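Local coordinates for oxalate biosynthetic component 1 (PDB 5IKY), which is a bifunctional enzyme of quorum-sensing-dependent oxalate biosynthesis that combines serine hydrolase activity, in an alpha/beta-hydrolase fold, with an additional lyase activity, at residues S281-R295 / G325-H339. Numbering follows the deposited sequence.
Sequences SARGDRRASQSPLRR and GYDNPNAFLADQLAH
The guanidinium of Arg294 reaches between the two segments and is gripped along its edge. Arg294 NH2 donates to Asn328 OD1 at 2.9 Å, while Arg294 NH1 donates to Asp327 O at 3.3 Å and, within its own segment, to a lone pair of Ser289 O at 2.9 Å. A bend at chi3 (65°) turns the group so that Phe332 CE2 lies over one face of the guanidinium, toward its rim, the two planes 30° apart; Ala282 CB, of the same segment as Arg294, lies over the opposite face toward its rim. Ser289 O also sits above the centre of the Phe332 ring, on the side away from Gln336 CG. Beyond Arg294, the Tyr326 ring spreads one face over the backbone of Ser281 and Ala282, its CE1 3.2 Å from Ser281 OG. Ser289 OG links both segments, accepting from Asp327 N at 3.2 Å and donating to Arg286 O. Toward the helix 330-343, Arg295 lodges among Phe332, Asp335, Gln336 and His339. Arg295 NH1 makes a nearly straight bond of 3.0 Å to Gln336 OE1, and Arg295 CD packs over the imidazole face of His339 in a CH-pi contact. In the outer shell, Thr280 O accepts from Arg294 NE, Gly316 O holds Asn328 ND2, and Leu298 O pairs with His339 NE2. The arrangement joins two beta-alpha connections of a TIM-barrel-like domain, those after strands 275-278 and 310-313, with the side chain of Ser281 about 6 Å from the bound magnesium ion.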
ATOM      1  N   SER A 281      17.472 -14.130 -16.487  1.00 47.06           N
ATOM      2  CA  SER A 281      17.338 -15.408 -17.174  1.00 54.05           C
ATOM      3  C   SER A 281      17.346 -15.274 -18.693  1.00 65.45           C
ATOM      4  O   SER A 281      16.779 -14.332 -19.250  1.00 53.17           O
ATOM      5  CB  SER A 281      16.052 -16.103 -16.722  1.00 55.70           C
ATOM      6  OG  SER A 281      15.779 -17.243 -17.510  1.00 60.11           O
ATOM      7  N   ALA A 282      17.995 -16.226 -19.355  1.00 63.08           N
ATOM      8  CA  ALA A 282      17.990 -16.286 -20.811  1.00 63.72           C
ATOM      9  C   ALA A 282      17.167 -17.480 -21.286  1.00 69.41           C
ATOM     10  O   ALA A 282      17.361 -17.980 -22.394  1.00 68.30           O
ATOM     11  CB  ALA A 282      19.409 -16.365 -21.349  1.00 58.95           C
ATOM     12  N   ARG A 283      16.248 -17.931 -20.435  1.00 66.82           N
ATOM     13  CA  ARG A 283      15.346 -19.030 -20.767  1.00 71.35           C
ATOM     14  C   ARG A 283      14.467 -18.670 -21.958  1.00 81.72           C
ATOM     15  O   ARG A 283      13.833 -17.615 -21.974  1.00 74.58           O
ATOM     16  CB  ARG A 283      14.476 -19.390 -19.560  1.00 49.18           C
ATOM     17  CG  ARG A 283      13.584 -20.608 -19.755  1.00 62.22           C
ATOM     18  CD  ARG A 283      12.772 -20.875 -18.495  1.00 70.14           C
ATOM     19  NE  ARG A 283      12.069 -22.156 -18.533  1.00 65.36           N
ATOM     20  CZ  ARG A 283      11.389 -22.661 -17.507  1.00 78.02           C
ATOM     21  NH1 ARG A 283      10.780 -23.835 -17.623  1.00 60.38           N
ATOM     22  NH2 ARG A 283      11.320 -21.993 -16.361  1.00 70.07           N
ATOM     23  N   GLY A 284      14.434 -19.548 -22.956  1.00 96.72           N
ATOM     24  CA  GLY A 284      13.678 -19.296 -24.169  1.00 87.26           C
ATOM     25  C   GLY A 284      14.563 -18.775 -25.284  1.00 94.77           C
ATOM     26  O   GLY A 284      14.125 -18.632 -26.425  1.00 96.60           O
ATOM     27  N   ASP A 285      15.819 -18.494 -24.946  1.00 89.93           N
ATOM     28  CA  ASP A 285      16.789 -17.982 -25.907  1.00 87.90           C
ATOM     29  C   ASP A 285      18.207 -18.283 -25.429  1.00 88.67           C
ATOM     30  O   ASP A 285      18.934 -17.389 -24.993  1.00 81.74           O
ATOM     31  CB  ASP A 285      16.595 -16.478 -26.116  1.00 91.86           C
ATOM     32  CG  ASP A 285      17.422 -15.936 -27.268  1.00102.12           C
ATOM     33  OD1 ASP A 285      17.856 -16.739 -28.123  1.00101.28           O
ATOM     34  OD2 ASP A 285      17.634 -14.706 -27.320  1.00102.29           O
ATOM     35  N   ARG A 286      18.591 -19.553 -25.520  1.00 88.54           N
ATOM     36  CA  ARG A 286      19.864 -20.034 -24.986  1.00 74.19           C
ATOM     37  C   ARG A 286      21.082 -19.470 -25.715  1.00 83.41           C
ATOM     38  O   ARG A 286      22.175 -19.413 -25.154  1.00 84.13           O
ATOM     39  CB  ARG A 286      19.904 -21.561 -25.037  1.00 84.94           C
ATOM     40  CG  ARG A 286      19.725 -22.126 -26.436  1.00 96.92           C
ATOM     41  CD  ARG A 286      19.832 -23.640 -26.452  1.00106.06           C
ATOM     42  NE  ARG A 286      19.476 -24.189 -27.758  1.00106.93           N
ATOM     43  CZ  ARG A 286      20.346 -24.416 -28.736  1.00101.67           C
ATOM     44  NH1 ARG A 286      21.633 -24.150 -28.559  1.00 89.77           N
ATOM     45  NH2 ARG A 286      19.929 -24.917 -29.892  1.00110.95           N
ATOM     46  N   ARG A 287      20.892 -19.054 -26.964  1.00 85.23           N
ATOM     47  CA  ARG A 287      21.994 -18.545 -27.776  1.00 77.13           C
ATOM     48  C   ARG A 287      22.468 -17.167 -27.310  1.00 84.97           C
ATOM     49  O   ARG A 287      23.483 -16.658 -27.785  1.00 94.67           O
ATOM     50  CB  ARG A 287      21.581 -18.485 -29.250  1.00 71.02           C
ATOM     51  N   ALA A 288      21.730 -16.571 -26.378  1.00 78.14           N
ATOM     52  CA  ALA A 288      22.082 -15.262 -25.841  1.00 72.32           C
ATOM     53  C   ALA A 288      22.576 -15.369 -24.401  1.00 65.63           C
ATOM     54  O   ALA A 288      22.432 -14.430 -23.617  1.00 63.93           O
ATOM     55  CB  ALA A 288      20.888 -14.321 -25.922  1.00 68.00           C
ATOM     56  N   SER A 289      23.165 -16.513 -24.062  1.00 68.29           N
ATOM     57  CA  SER A 289      23.581 -16.793 -22.689  1.00 61.39           C
ATOM     58  C   SER A 289      24.694 -15.868 -22.202  1.00 62.36           C
ATOM     59  O   SER A 289      24.802 -15.601 -21.006  1.00 67.22           O
ATOM     60  CB  SER A 289      24.032 -18.250 -22.558  1.00 61.24           C
ATOM     61  OG  SER A 289      22.935 -19.141 -22.661  1.00 65.35           O
ATOM     62  N   GLN A 290      25.517 -15.383 -23.126  1.00 60.46           N
ATOM     63  CA  GLN A 290      26.630 -14.509 -22.766  1.00 58.27           C
ATOM     64  C   GLN A 290      26.394 -13.065 -23.195  1.00 51.52           C
ATOM     65  O   GLN A 290      27.313 -12.246 -23.176  1.00 51.42           O
ATOM     66  CB  GLN A 290      27.931 -15.023 -23.381  1.00 47.37           C
ATOM     67  CG  GLN A 290      28.297 -16.438 -22.967  1.00 76.59           C
ATOM     68  CD  GLN A 290      29.673 -16.847 -23.455  1.00 76.72           C
ATOM     69  OE1 GLN A 290      30.547 -16.004 -23.663  1.00 86.74           O
ATOM     70  NE2 GLN A 290      29.872 -18.145 -23.646  1.00 92.06           N
ATOM     71  N   SER A 291      25.161 -12.757 -23.580  1.00 45.44           N
ATOM     72  CA  SER A 291      24.816 -11.415 -24.032  1.00 60.16           C
ATOM     73  C   SER A 291      24.787 -10.405 -22.889  1.00 66.03           C
ATOM     74  O   SER A 291      24.256 -10.690 -21.814  1.00 43.04           O
ATOM     75  CB  SER A 291      23.460 -11.426 -24.736  1.00 50.50           C
ATOM     76  OG  SER A 291      23.028 -10.106 -25.013  1.00 61.83           O
ATOM     77  N   PRO A 292      25.352  -9.211 -23.124  1.00 63.57           N
ATOM     78  CA  PRO A 292      25.298  -8.110 -22.155  1.00 45.29           C
ATOM     79  C   PRO A 292      23.864  -7.647 -21.877  1.00 48.43           C
ATOM     80  O   PRO A 292      23.636  -6.882 -20.940  1.00 50.97           O
ATOM     81  CB  PRO A 292      26.108  -7.000 -22.836  1.00 49.46           C
ATOM     82  CG  PRO A 292      26.990  -7.713 -23.813  1.00 52.65           C
ATOM     83  CD  PRO A 292      26.188  -8.883 -24.292  1.00 51.79           C
ATOM     84  N   LEU A 293      22.914  -8.110 -22.684  1.00 44.73           N
ATOM     85  CA  LEU A 293      21.508  -7.782 -22.475  1.00 51.52           C
ATOM     86  C   LEU A 293      21.027  -8.296 -21.121  1.00 55.13           C
ATOM     87  O   LEU A 293      20.136  -7.714 -20.502  1.00 53.74           O
ATOM     88  CB  LEU A 293      20.647  -8.362 -23.603  1.00 39.66           C
ATOM     89  CG  LEU A 293      19.131  -8.204 -23.463  1.00 44.85           C
ATOM     90  CD1 LEU A 293      18.752  -6.738 -23.367  1.00 45.86           C
ATOM     91  CD2 LEU A 293      18.401  -8.871 -24.620  1.00 49.99           C
ATOM     92  N   ARG A 294      21.649  -9.373 -20.652  1.00 48.46           N
ATOM     93  CA  ARG A 294      21.261 -10.001 -19.392  1.00 48.59           C
ATOM     94  C   ARG A 294      21.579  -9.133 -18.170  1.00 47.31           C
ATOM     95  O   ARG A 294      21.339  -9.547 -17.037  1.00 47.45           O
ATOM     96  CB  ARG A 294      21.937 -11.369 -19.257  1.00 43.84           C
ATOM     97  CG  ARG A 294      21.505 -12.375 -20.320  1.00 46.57           C
ATOM     98  CD  ARG A 294      22.100 -13.752 -20.062  1.00 47.09           C
ATOM     99  NE  ARG A 294      21.588 -14.348 -18.831  1.00 53.15           N
ATOM    100  CZ  ARG A 294      21.960 -15.536 -18.363  1.00 48.66           C
ATOM    101  NH1 ARG A 294      22.852 -16.260 -19.023  1.00 47.62           N
ATOM    102  NH2 ARG A 294      21.437 -16.001 -17.235  1.00 39.55           N
ATOM    103  N   ARG A 295      22.113  -7.937 -18.403  1.00 45.08           N
ATOM    104  CA  ARG A 295      22.364  -6.986 -17.322  1.00 46.72           C
ATOM    105  C   ARG A 295      22.069  -5.544 -17.744  1.00 42.83           C
ATOM    106  O   ARG A 295      22.252  -4.615 -16.962  1.00 48.92           O
ATOM    107  CB  ARG A 295      23.809  -7.101 -16.829  1.00 47.88           C
ATOM    108  CG  ARG A 295      24.867  -6.874 -17.897  1.00 50.69           C
ATOM    109  CD  ARG A 295      26.267  -6.898 -17.287  1.00 53.11           C
ATOM    110  NE  ARG A 295      27.313  -6.741 -18.294  1.00 49.46           N
ATOM    111  CZ  ARG A 295      27.899  -7.751 -18.932  1.00 63.96           C
ATOM    112  NH1 ARG A 295      27.546  -9.003 -18.668  1.00 52.38           N
ATOM    113  NH2 ARG A 295      28.841  -7.508 -19.834  1.00 54.35           N
ATOM    114  N   GLY A 325      16.269 -23.887 -21.363  1.00 74.55           N
ATOM    115  CA  GLY A 325      17.318 -23.625 -20.400  1.00 52.18           C
ATOM    116  C   GLY A 325      18.359 -22.682 -20.966  1.00 59.03           C
ATOM    117  O   GLY A 325      18.230 -22.201 -22.092  1.00 67.27           O
ATOM    118  N   TYR A 326      19.399 -22.422 -20.186  1.00 54.92           N
ATOM    119  CA  TYR A 326      20.434 -21.479 -20.583  1.00 52.64           C
ATOM    120  C   TYR A 326      21.726 -21.769 -19.833  1.00 57.09           C
ATOM    121  O   TYR A 326      21.711 -22.356 -18.751  1.00 59.36           O
ATOM    122  CB  TYR A 326      19.974 -20.037 -20.335  1.00 58.38           C
ATOM    123  CG  TYR A 326      19.408 -19.793 -18.950  1.00 44.08           C
ATOM    124  CD1 TYR A 326      18.091 -20.124 -18.647  1.00 50.26           C
ATOM    125  CD2 TYR A 326      20.185 -19.222 -17.949  1.00 51.88           C
ATOM    126  CE1 TYR A 326      17.569 -19.903 -17.386  1.00 54.09           C
ATOM    127  CE2 TYR A 326      19.668 -18.995 -16.684  1.00 52.92           C
ATOM    128  CZ  TYR A 326      18.360 -19.338 -16.410  1.00 50.13           C
ATOM    129  OH  TYR A 326      17.838 -19.117 -15.156  1.00 71.21           O
ATOM    130  N   ASP A 327      22.846 -21.365 -20.421  1.00 60.45           N
ATOM    131  CA  ASP A 327      24.143 -21.593 -19.808  1.00 51.42           C
ATOM    132  C   ASP A 327      24.606 -20.341 -19.067  1.00 69.32           C
ATOM    133  O   ASP A 327      24.171 -19.231 -19.375  1.00 61.80           O
ATOM    134  CB  ASP A 327      25.171 -22.002 -20.867  1.00 58.32           C
ATOM    135  CG  ASP A 327      26.480 -22.467 -20.258  1.00 71.83           C
ATOM    136  OD1 ASP A 327      26.436 -23.142 -19.207  1.00 70.16           O
ATOM    137  OD2 ASP A 327      27.549 -22.162 -20.829  1.00 66.48           O
ATOM    138  N   ASN A 328      25.474 -20.525 -18.080  1.00 60.60           N
ATOM    139  CA  ASN A 328      26.051 -19.403 -17.353  1.00 57.53           C
ATOM    140  C   ASN A 328      27.565 -19.555 -17.213  1.00 58.21           C
ATOM    141  O   ASN A 328      28.055 -19.956 -16.158  1.00 52.17           O
ATOM    142  CB  ASN A 328      25.404 -19.262 -15.968  1.00 57.44           C
ATOM    143  CG  ASN A 328      23.891 -19.080 -16.039  1.00 60.22           C
ATOM    144  OD1 ASN A 328      23.397 -17.980 -16.286  1.00 50.62           O
ATOM    145  ND2 ASN A 328      23.153 -20.159 -15.813  1.00 45.42           N
ATOM    146  N   PRO A 329      28.308 -19.241 -18.286  1.00 56.80           N
ATOM    147  CA  PRO A 329      29.772 -19.338 -18.280  1.00 52.22           C
ATOM    148  C   PRO A 329      30.405 -18.462 -17.202  1.00 59.67           C
ATOM    149  O   PRO A 329      29.823 -17.450 -16.807  1.00 61.24           O
ATOM    150  CB  PRO A 329      30.164 -18.855 -19.681  1.00 48.99           C
ATOM    151  CG  PRO A 329      28.950 -19.094 -20.512  1.00 44.50           C
ATOM    152  CD  PRO A 329      27.792 -18.823 -19.600  1.00 45.87           C
ATOM    153  N   ASN A 330      31.590 -18.852 -16.745  1.00 49.76           N
ATOM    154  CA  ASN A 330      32.236 -18.211 -15.607  1.00 49.87           C
ATOM    155  C   ASN A 330      32.640 -16.755 -15.848  1.00 61.82           C
ATOM    156  O   ASN A 330      32.437 -15.904 -14.982  1.00 74.32           O
ATOM    157  CB  ASN A 330      33.459 -19.028 -15.184  1.00 50.07           C
ATOM    158  CG  ASN A 330      33.084 -20.393 -14.637  1.00 59.14           C
ATOM    159  OD1 ASN A 330      32.098 -20.532 -13.912  1.00 58.78           O
ATOM    160  ND2 ASN A 330      33.866 -21.409 -14.985  1.00 59.77           N
ATOM    161  N   ALA A 331      33.214 -16.471 -17.014  1.00 49.87           N
ATOM    162  CA  ALA A 331      33.609 -15.101 -17.342  1.00 56.98           C
ATOM    163  C   ALA A 331      32.392 -14.190 -17.414  1.00 65.91           C
ATOM    164  O   ALA A 331      32.447 -13.030 -17.008  1.00 69.52           O
ATOM    165  CB  ALA A 331      34.368 -15.059 -18.652  1.00 48.69           C
ATOM    166  N   PHE A 332      31.298 -14.725 -17.944  1.00 57.58           N
ATOM    167  CA  PHE A 332      30.045 -13.990 -18.015  1.00 50.72           C
ATOM    168  C   PHE A 332      29.550 -13.646 -16.619  1.00 55.86           C
ATOM    169  O   PHE A 332      29.236 -12.491 -16.327  1.00 54.53           O
ATOM    170  CB  PHE A 332      28.984 -14.797 -18.767  1.00 51.49           C
ATOM    171  CG  PHE A 332      27.585 -14.312 -18.532  1.00 51.09           C
ATOM    172  CD1 PHE A 332      27.146 -13.126 -19.096  1.00 47.54           C
ATOM    173  CD2 PHE A 332      26.707 -15.042 -17.748  1.00 51.52           C
ATOM    174  CE1 PHE A 332      25.861 -12.675 -18.876  1.00 44.44           C
ATOM    175  CE2 PHE A 332      25.418 -14.598 -17.528  1.00 57.89           C
ATOM    176  CZ  PHE A 332      24.993 -13.415 -18.093  1.00 44.82           C
ATOM    177  N   LEU A 333      29.488 -14.661 -15.761  1.00 41.23           N
ATOM    178  CA  LEU A 333      29.052 -14.482 -14.381  1.00 59.02           C
ATOM    179  C   LEU A 333      29.934 -13.494 -13.628  1.00 55.80           C
ATOM    180  O   LEU A 333      29.453 -12.752 -12.772  1.00 55.37           O
ATOM    181  CB  LEU A 333      29.032 -15.825 -13.656  1.00 41.03           C
ATOM    182  CG  LEU A 333      27.948 -16.780 -14.149  1.00 53.07           C
ATOM    183  CD1 LEU A 333      28.042 -18.109 -13.428  1.00 46.86           C
ATOM    184  CD2 LEU A 333      26.576 -16.153 -13.945  1.00 40.30           C
ATOM    185  N   ALA A 334      31.222 -13.485 -13.955  1.00 41.14           N
ATOM    186  CA  ALA A 334      32.157 -12.550 -13.342  1.00 46.90           C
ATOM    187  C   ALA A 334      31.854 -11.126 -13.799  1.00 59.32           C
ATOM    188  O   ALA A 334      31.959 -10.180 -13.020  1.00 61.34           O
ATOM    189  CB  ALA A 334      33.596 -12.927 -13.678  1.00 42.06           C
ATOM    190  N   ASP A 335      31.477 -10.978 -15.066  1.00 51.03           N
ATOM    191  CA  ASP A 335      31.072  -9.678 -15.589  1.00 59.92           C
ATOM    192  C   ASP A 335      29.771  -9.222 -14.940  1.00 71.37           C
ATOM    193  O   ASP A 335      29.582  -8.035 -14.677  1.00 53.93           O
ATOM    194  CB  ASP A 335      30.912  -9.726 -17.107  1.00 60.80           C
ATOM    195  CG  ASP A 335      32.239  -9.812 -17.829  1.00 71.43           C
ATOM    196  OD1 ASP A 335      33.258  -9.353 -17.265  1.00 69.91           O
ATOM    197  OD2 ASP A 335      32.263 -10.328 -18.967  1.00 74.51           O
ATOM    198  N   GLN A 336      28.876 -10.177 -14.690  1.00 39.32           N
ATOM    199  CA  GLN A 336      27.630  -9.902 -13.986  1.00 44.18           C
ATOM    200  C   GLN A 336      27.915  -9.343 -12.595  1.00 55.07           C
ATOM    201  O   GLN A 336      27.492  -8.236 -12.265  1.00 55.59           O
ATOM    202  CB  GLN A 336      26.771 -11.166 -13.882  1.00 45.05           C
ATOM    203  CG  GLN A 336      26.268 -11.710 -15.214  1.00 51.37           C
ATOM    204  CD  GLN A 336      25.206 -10.831 -15.846  1.00 55.28           C
ATOM    205  OE1 GLN A 336      25.517  -9.915 -16.604  1.00 53.09           O
ATOM    206  NE2 GLN A 336      23.941 -11.111 -15.543  1.00 38.13           N
ATOM    207  N   LEU A 337      28.648 -10.109 -11.790  1.00 48.46           N
ATOM    208  CA  LEU A 337      28.959  -9.705 -10.423  1.00 54.45           C
ATOM    209  C   LEU A 337      29.682  -8.364 -10.370  1.00 46.13           C
ATOM    210  O   LEU A 337      29.438  -7.558  -9.472  1.00 56.53           O
ATOM    211  CB  LEU A 337      29.797 -10.775  -9.720  1.00 38.96           C
ATOM    212  CG  LEU A 337      29.051 -12.060  -9.355  1.00 53.87           C
ATOM    213  CD1 LEU A 337      29.935 -12.980  -8.531  1.00 39.58           C
ATOM    214  CD2 LEU A 337      27.763 -11.747  -8.612  1.00 45.85           C
ATOM    215  N   ALA A 338      30.564  -8.122 -11.333  1.00 38.89           N
ATOM    216  CA  ALA A 338      31.286  -6.857 -11.382  1.00 43.97           C
ATOM    217  C   ALA A 338      30.307  -5.717 -11.623  1.00 55.13           C
ATOM    218  O   ALA A 338      30.394  -4.663 -10.992  1.00 50.76           O
ATOM    219  CB  ALA A 338      32.349  -6.884 -12.458  1.00 39.70           C
ATOM    220  N   HIS A 339      29.365  -5.951 -12.530  1.00 44.63           N
ATOM    221  CA  HIS A 339      28.344  -4.969 -12.861  1.00 42.49           C
ATOM    222  C   HIS A 339      27.350  -4.761 -11.713  1.00 51.59           C
ATOM    223  O   HIS A 339      26.986  -3.624 -11.410  1.00 47.56           O
ATOM    224  CB  HIS A 339      27.596  -5.386 -14.127  1.00 44.36           C
ATOM    225  CG  HIS A 339      26.528  -4.423 -14.535  1.00 56.52           C
ATOM    226  ND1 HIS A 339      26.804  -3.238 -15.181  1.00 69.56           N
ATOM    227  CD2 HIS A 339      25.185  -4.464 -14.378  1.00 55.84           C
ATOM    228  CE1 HIS A 339      25.676  -2.590 -15.407  1.00 58.91           C
ATOM    229  NE2 HIS A 339      24.678  -3.313 -14.931  1.00 52.90           N
TER